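Local coordinates for iron-containing alcohol dehydrogenase (Ralstonia eutropha, PDB 3JZD), which probably reduces maleylacetate to 3-oxoadipate with NADH or NADPH, as a homodimeric member of the iron-containing alcohol dehydrogenase family, at residues 19-24 with 155-160; 116-121 with 148-153. All coordinates share one frame; numbering follows the deposited sequence.

Interaction 1: residues 19-24 with 155-160; sequences FGAGSS and YDPALT
Phe19 and Tyr155 form a parallel beta bridge, their CA atoms 4.7 Å apart, at the C-terminal ends of two neighbouring strands of the Rossmann-like sheet; just beyond it Gly20 N donates to Tyr155 O over 3.0 Å, almost straight at 161°. Residues 20-23 make a type II beta turn, with Gly22 at the third position, where positive phi suits glycine. Gly20 likewise has backbone angles at which a side chain would press on the preceding carbonyl.

The carboxylate of Asp156 lies against the turn and the start of the 3-10 segment that follows, bonding to Gly22 and Ser24. Its CG stands anti to the backbone N (chi1 -170°), which carries both oxygens to the loop. Asp156 OD1 accepts from Gly22 N at 2.9 Å and, from the opposite face of the carboxylate, from Ala158 N, an Asx turn that starts the bend after the strand. OD2 is gripped twice by Ser24: the backbone N comes from above the plane, and Ser24 OG lies 2.7 Å from Asp156 OD2 on the anti side. Four donors thus hold the buried carboxylate, and would be expected to stabilise its negative charge.

Phe19 CD2 rests 3.5 Å from Tyr155 CB, the two rings inclined obliquely; Phe19 also meets Phe8 of the second subunit, while Tyr155 OH bonds to Glu127. Pro157 CD lies 3.5 Å from Ala21 N, and Leu159 CD1 is 4.0 Å from Ser24 CB.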
loop_
_atom_site.group_PDB
_atom_site.type_symbol
_atom_site.label_atom_id
_atom_site.label_comp_id
_atom_site.label_asym_id
_atom_site.label_seq_id
_atom_site.Cartn_x
_atom_site.Cartn_y
_atom_site.Cartn_z
ATOM N N PHE A 19 4.078 5.349 -13.434
ATOM C CA PHE A 19 2.968 6.295 -13.553
ATOM C C PHE A 19 3.391 7.653 -14.055
ATOM O O PHE A 19 4.356 8.205 -13.572
ATOM C CB PHE A 19 2.331 6.491 -12.144
ATOM C CG PHE A 19 0.970 7.150 -12.174
ATOM C CD1 PHE A 19 0.849 8.525 -12.351
ATOM C CD2 PHE A 19 -0.176 6.398 -12.024
ATOM C CE1 PHE A 19 -0.368 9.117 -12.422
ATOM C CE2 PHE A 19 -1.384 6.980 -12.088
ATOM C CZ PHE A 19 -1.476 8.377 -12.285
ATOM N N GLY A 20 2.669 8.185 -15.034
ATOM C CA GLY A 20 2.898 9.547 -15.494
ATOM C C GLY A 20 2.677 9.727 -16.973
ATOM O O GLY A 20 2.817 8.751 -17.741
ATOM N N ALA A 21 2.339 10.959 -17.362
ATOM C CA ALA A 21 2.173 11.312 -18.758
ATOM C C ALA A 21 3.433 10.935 -19.508
ATOM O O ALA A 21 4.533 11.313 -19.134
ATOM C CB ALA A 21 1.910 12.822 -18.920
ATOM N N GLY A 22 3.271 10.150 -20.564
ATOM C CA GLY A 22 4.403 9.724 -21.371
ATOM C C GLY A 22 5.060 8.439 -20.948
ATOM O O GLY A 22 5.984 7.981 -21.624
ATOM N N SER A 23 4.597 7.842 -19.848
ATOM C CA SER A 23 5.182 6.639 -19.332
ATOM C C SER A 23 5.165 5.467 -20.322
ATOM O O SER A 23 6.034 4.611 -20.259
ATOM C CB SER A 23 4.511 6.216 -18.014
ATOM O OG SER A 23 3.166 5.752 -18.218
ATOM N N SER A 24 4.189 5.406 -21.224
ATOM C CA SER A 24 4.142 4.296 -22.173
ATOM C C SER A 24 5.374 4.257 -23.054
ATOM O O SER A 24 5.711 3.187 -23.612
ATOM C CB SER A 24 2.878 4.314 -23.006
ATOM O OG SER A 24 2.856 5.451 -23.808
ATOM N N TYR A 155 0.959 3.201 -16.219
ATOM C CA TYR A 155 -0.195 4.091 -16.282
ATOM C C TYR A 155 0.204 5.351 -16.990
ATOM O O TYR A 155 1.006 6.112 -16.444
ATOM C CB TYR A 155 -0.702 4.486 -14.893
ATOM C CG TYR A 155 -1.485 3.438 -14.191
ATOM C CD1 TYR A 155 -2.722 3.044 -14.682
ATOM C CD2 TYR A 155 -1.027 2.889 -12.985
ATOM C CE1 TYR A 155 -3.483 2.107 -14.025
ATOM C CE2 TYR A 155 -1.752 1.943 -12.321
ATOM C CZ TYR A 155 -3.010 1.565 -12.857
ATOM O OH TYR A 155 -3.762 0.627 -12.229
ATOM N N ASP A 156 -0.361 5.583 -18.178
ATOM C CA ASP A 156 -0.044 6.753 -18.995
ATOM C C ASP A 156 -1.364 7.474 -19.280
ATOM O O ASP A 156 -2.148 7.027 -20.105
ATOM C CB ASP A 156 0.638 6.341 -20.326
ATOM C CG ASP A 156 1.196 7.507 -21.078
ATOM O OD1 ASP A 156 0.818 8.640 -20.762
ATOM O OD2 ASP A 156 2.043 7.305 -21.962
ATOM N N PRO A 157 -1.622 8.583 -18.572
ATOM C CA PRO A 157 -2.837 9.332 -18.787
ATOM C C PRO A 157 -3.012 9.836 -20.225
ATOM O O PRO A 157 -4.130 10.118 -20.621
ATOM C CB PRO A 157 -2.686 10.502 -17.842
ATOM C CG PRO A 157 -1.235 10.637 -17.677
ATOM C CD PRO A 157 -0.735 9.259 -17.618
ATOM N N ALA A 158 -1.937 9.961 -20.989
ATOM C CA ALA A 158 -2.049 10.348 -22.409
ATOM C C ALA A 158 -2.860 9.321 -23.203
ATOM O O ALA A 158 -3.510 9.667 -24.179
ATOM C CB ALA A 158 -0.702 10.491 -23.004
ATOM N N LEU A 159 -2.806 8.056 -22.797
ATOM C CA LEU A 159 -3.565 7.004 -23.474
ATOM C C LEU A 159 -5.046 6.990 -23.056
ATOM O O LEU A 159 -5.812 6.229 -23.597
ATOM C CB LEU A 159 -2.932 5.611 -23.284
ATOM C CG LEU A 159 -1.487 5.414 -23.773
ATOM C CD1 LEU A 159 -1.077 3.927 -23.760
ATOM C CD2 LEU A 159 -1.240 6.007 -25.125
ATOM N N THR A 160 -5.439 7.808 -22.086
ATOM C CA THR A 160 -6.838 7.889 -21.686
ATOM C C THR A 160 -7.493 9.163 -22.196
ATOM O O THR A 160 -8.673 9.333 -22.028
ATOM C CB THR A 160 -7.010 7.791 -20.150
ATOM O OG1 THR A 160 -6.376 8.898 -19.524
ATOM C CG2 THR A 160 -6.371 6.569 -19.641
#

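Interaction 2: residues 116-121 with 148-153; sequences IVAIPT and VLPRTV. With NAD (nicotinamide-adenine-dinucleotide), chain E.
The Pro150 ring turns its CB and CG toward the methyl of Ala118, with Pro150 CG 4.0 Å from Ala118 CB, and the Pro120 ring meets Val153 at about a right angle, Pro120 CD lying 3.8 Å from Val153 CG1. Ala118 and Val153 share one face of the parallel sheet; Val117 and Thr152 share the other, where Thr152 reaches helix 27-33. With CG1 anti to the backbone N (chi1 179°), Val153 holds that methyl against Pro120. Small Ala118 leaves room for the Pro150 ring, and the beta-branched residues suit the extended backbone.

Two backbone bonds join the two segments: Ala118 N to Thr152 O, 2.9 Å and 158°, and Arg151 N to Ile116 O, also 2.9 Å but more bent at 136°. A water links them further at that end, accepting from Ile116 N and donating to Leu149 O. Ile116 CD1 comes to 3.5 Å from Val148 O, and the same side chain touches Ala109 of helix 99-112.

Past the strand, Thr121 meets the adenine of NAD: NAD N6A donates to Thr121 O at 2.9 Å, a carbonyl acceptor that suits the exocyclic amine. Thr121 OG1, hydrogen-bonded to Gln47 NE2, lies 2.8 Å from NAD N7A. Cofactor contact at the C-terminal end of a parallel strand is the classic arrangement of a Rossmann-like dinucleotide-binding domain.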
loop_
_atom_site.group_PDB
_atom_site.type_symbol
_atom_site.label_atom_id
_atom_site.label_comp_id
_atom_site.label_asym_id
_atom_site.label_seq_id
_atom_site.Cartn_x
_atom_site.Cartn_y
_atom_site.Cartn_z
ATOM N N ILE A 116 2.862 -10.624 -17.781
ATOM C CA ILE A 116 2.077 -9.610 -18.463
ATOM C C ILE A 116 2.522 -8.223 -18.007
ATOM O O ILE A 116 2.716 -7.997 -16.796
ATOM C CB ILE A 116 0.570 -9.638 -18.065
ATOM C CG1 ILE A 116 -0.034 -11.028 -18.245
ATOM C CG2 ILE A 116 -0.224 -8.616 -18.885
ATOM C CD1 ILE A 116 -1.384 -11.165 -17.497
ATOM N N VAL A 117 2.710 -7.327 -18.975
ATOM C CA VAL A 117 2.858 -5.891 -18.714
ATOM C C VAL A 117 1.512 -5.259 -19.143
ATOM O O VAL A 117 1.123 -5.344 -20.315
ATOM C CB VAL A 117 3.987 -5.237 -19.528
ATOM C CG1 VAL A 117 3.993 -3.667 -19.337
ATOM C CG2 VAL A 117 5.328 -5.884 -19.213
ATOM N N ALA A 118 0.798 -4.664 -18.197
ATOM C CA ALA A 118 -0.502 -4.060 -18.471
ATOM C C ALA A 118 -0.342 -2.567 -18.683
ATOM O O ALA A 118 0.340 -1.896 -17.914
ATOM C CB ALA A 118 -1.517 -4.358 -17.292
ATOM N N ILE A 119 -0.947 -2.061 -19.755
ATOM C CA ILE A 119 -0.994 -0.622 -20.055
ATOM C C ILE A 119 -2.506 -0.257 -20.096
ATOM O O ILE A 119 -3.124 -0.357 -21.139
ATOM C CB ILE A 119 -0.288 -0.315 -21.386
ATOM C CG1 ILE A 119 1.111 -0.936 -21.378
ATOM C CG2 ILE A 119 -0.223 1.220 -21.593
ATOM C CD1 ILE A 119 2.026 -0.580 -22.586
ATOM N N PRO A 120 -3.111 0.113 -18.942
ATOM C CA PRO A 120 -4.554 0.310 -18.893
ATOM C C PRO A 120 -5.031 1.624 -19.475
ATOM O O PRO A 120 -4.383 2.638 -19.298
ATOM C CB PRO A 120 -4.875 0.263 -17.395
ATOM C CG PRO A 120 -3.714 -0.330 -16.747
ATOM C CD PRO A 120 -2.541 0.011 -17.586
ATOM N N THR A 121 -6.168 1.576 -20.166
ATOM C CA THR A 121 -6.726 2.725 -20.828
ATOM C C THR A 121 -8.172 3.014 -20.341
ATOM O O THR A 121 -8.861 3.873 -20.904
ATOM C CB THR A 121 -6.625 2.550 -22.336
ATOM O OG1 THR A 121 -7.475 1.494 -22.737
ATOM C CG2 THR A 121 -5.158 2.227 -22.745
ATOM N N VAL A 148 -1.829 -14.763 -12.913
ATOM C CA VAL A 148 -2.473 -13.814 -13.833
ATOM C C VAL A 148 -2.269 -12.348 -13.471
ATOM O O VAL A 148 -2.579 -11.485 -14.261
ATOM C CB VAL A 148 -3.988 -14.118 -14.028
ATOM C CG1 VAL A 148 -4.159 -15.616 -14.337
ATOM C CG2 VAL A 148 -4.833 -13.711 -12.801
ATOM N N LEU A 149 -1.800 -12.080 -12.254
ATOM C CA LEU A 149 -1.484 -10.740 -11.810
ATOM C C LEU A 149 -0.342 -10.147 -12.690
ATOM O O LEU A 149 0.750 -10.706 -12.767
ATOM C CB LEU A 149 -1.086 -10.775 -10.322
ATOM C CG LEU A 149 -0.973 -9.443 -9.584
ATOM C CD1 LEU A 149 -2.340 -8.735 -9.502
ATOM C CD2 LEU A 149 -0.355 -9.650 -8.192
ATOM N N PRO A 150 -0.608 -9.043 -13.407
ATOM C CA PRO A 150 0.457 -8.413 -14.188
ATOM C C PRO A 150 1.693 -8.062 -13.375
ATOM O O PRO A 150 1.578 -7.622 -12.233
ATOM C CB PRO A 150 -0.223 -7.146 -14.720
ATOM C CG PRO A 150 -1.667 -7.576 -14.910
ATOM C CD PRO A 150 -1.910 -8.408 -13.661
ATOM N N ARG A 151 2.870 -8.307 -13.924
ATOM C CA ARG A 151 4.112 -8.016 -13.199
ATOM C C ARG A 151 4.343 -6.520 -13.119
ATOM O O ARG A 151 4.898 -6.039 -12.142
ATOM C CB ARG A 151 5.312 -8.586 -13.931
ATOM C CG ARG A 151 5.287 -10.066 -14.164
ATOM C CD ARG A 151 5.363 -10.909 -12.899
ATOM N NE ARG A 151 4.917 -12.230 -13.308
ATOM C CZ ARG A 151 5.678 -13.173 -13.879
ATOM N NH1 ARG A 151 6.984 -13.000 -14.061
ATOM N NH2 ARG A 151 5.125 -14.319 -14.266
ATOM N N THR A 152 3.974 -5.805 -14.191
ATOM C CA THR A 152 4.173 -4.385 -14.289
ATOM C C THR A 152 2.988 -3.736 -14.937
ATOM O O THR A 152 2.413 -4.270 -15.880
ATOM C CB THR A 152 5.455 -4.095 -15.087
ATOM O OG1 THR A 152 6.544 -4.769 -14.437
ATOM C CG2 THR A 152 5.756 -2.553 -15.229
ATOM N N VAL A 153 2.617 -2.585 -14.400
ATOM C CA VAL A 153 1.529 -1.778 -14.910
ATOM C C VAL A 153 2.169 -0.432 -15.262
ATOM O O VAL A 153 2.988 0.083 -14.512
ATOM C CB VAL A 153 0.489 -1.570 -13.852
ATOM C CG1 VAL A 153 -0.641 -0.708 -14.373
ATOM C CG2 VAL A 153 -0.026 -2.944 -13.302
HETATM P PA NAD E . -13.459 -2.778 -22.165
HETATM O O1A NAD E . -12.070 -3.297 -21.938
HETATM O O2A NAD E . -14.348 -3.916 -22.428
HETATM O O5B NAD E . -13.446 -1.565 -23.222
HETATM C C5B NAD E . -14.650 -1.144 -23.860
HETATM C C4B NAD E . -14.304 -0.472 -25.176
HETATM O O4B NAD E . -13.610 0.744 -24.978
HETATM C C3B NAD E . -13.367 -1.341 -26.007
HETATM O O3B NAD E . -13.734 -1.326 -27.357
HETATM C C2B NAD E . -12.023 -0.663 -25.901
HETATM O O2B NAD E . -11.207 -0.914 -27.022
HETATM C C1B NAD E . -12.445 0.797 -25.770
HETATM N N9A NAD E . -11.446 1.606 -25.073
HETATM C C8A NAD E . -10.873 1.265 -23.874
HETATM N N7A NAD E . -10.034 2.252 -23.522
HETATM C C5A NAD E . -10.039 3.210 -24.459
HETATM C C6A NAD E . -9.324 4.409 -24.604
HETATM N N6A NAD E . -8.704 4.996 -23.600
HETATM N N1A NAD E . -9.527 5.157 -25.737
HETATM C C2A NAD E . -10.408 4.743 -26.708
HETATM N N3A NAD E . -11.122 3.567 -26.562
HETATM C C4A NAD E . -10.923 2.795 -25.458
HETATM O O3 NAD E . -14.104 -1.983 -20.919
HETATM P PN NAD E . -13.676 -2.088 -19.371
HETATM O O1N NAD E . -14.899 -1.524 -18.648
HETATM O O2N NAD E . -12.317 -1.542 -19.183
HETATM O O5D NAD E . -13.523 -3.610 -19.041
HETATM C C5D NAD E . -14.620 -4.353 -18.599
HETATM C C4D NAD E . -14.233 -5.815 -18.709
HETATM O O4D NAD E . -13.179 -6.032 -17.804
HETATM C C3D NAD E . -15.356 -6.740 -18.283
HETATM O O3D NAD E . -15.162 -7.971 -18.909
HETATM C C2D NAD E . -15.134 -6.861 -16.809
HETATM O O2D NAD E . -15.774 -7.989 -16.266
HETATM C C1D NAD E . -13.605 -6.922 -16.789
HETATM N N1N NAD E . -13.066 -6.571 -15.465
HETATM C C2N NAD E . -12.382 -7.539 -14.775
HETATM C C3N NAD E . -11.847 -7.261 -13.525
HETATM C C7N NAD E . -11.014 -8.296 -12.802
HETATM O O7N NAD E . -10.434 -7.983 -11.572
HETATM N N7N NAD E . -10.773 -9.488 -13.314
HETATM C C4N NAD E . -12.013 -5.976 -12.983
HETATM C C5N NAD E . -12.700 -4.999 -13.695
HETATM C C6N NAD E . -13.206 -5.305 -14.960
HETATM O O HOH W 1 2.221 -11.492 -15.197
#

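How the interactions relate
From the N terminus, strand 8-19 leads into residues 19-24, whose partners, 155-160, come only after 130 further residues; interaction 1 closes this long loop, which contains several helix-strand units of the sheet. Interaction 2 closes a shorter one within it: between 116-121 and 148-153 lie 26 residues without helix, including the antiparallel hairpin 131-144. Strand 152-155 sits between 8-19 and 116-120, so each contact secures one of its two sides, interaction 2 near its start and interaction 1 at its end. The two contacts meet directly, Leu159 CD1 packing 3.6 Å from Ile119 CG2 and Tyr155 against Pro120, beside the adenine end of NAD.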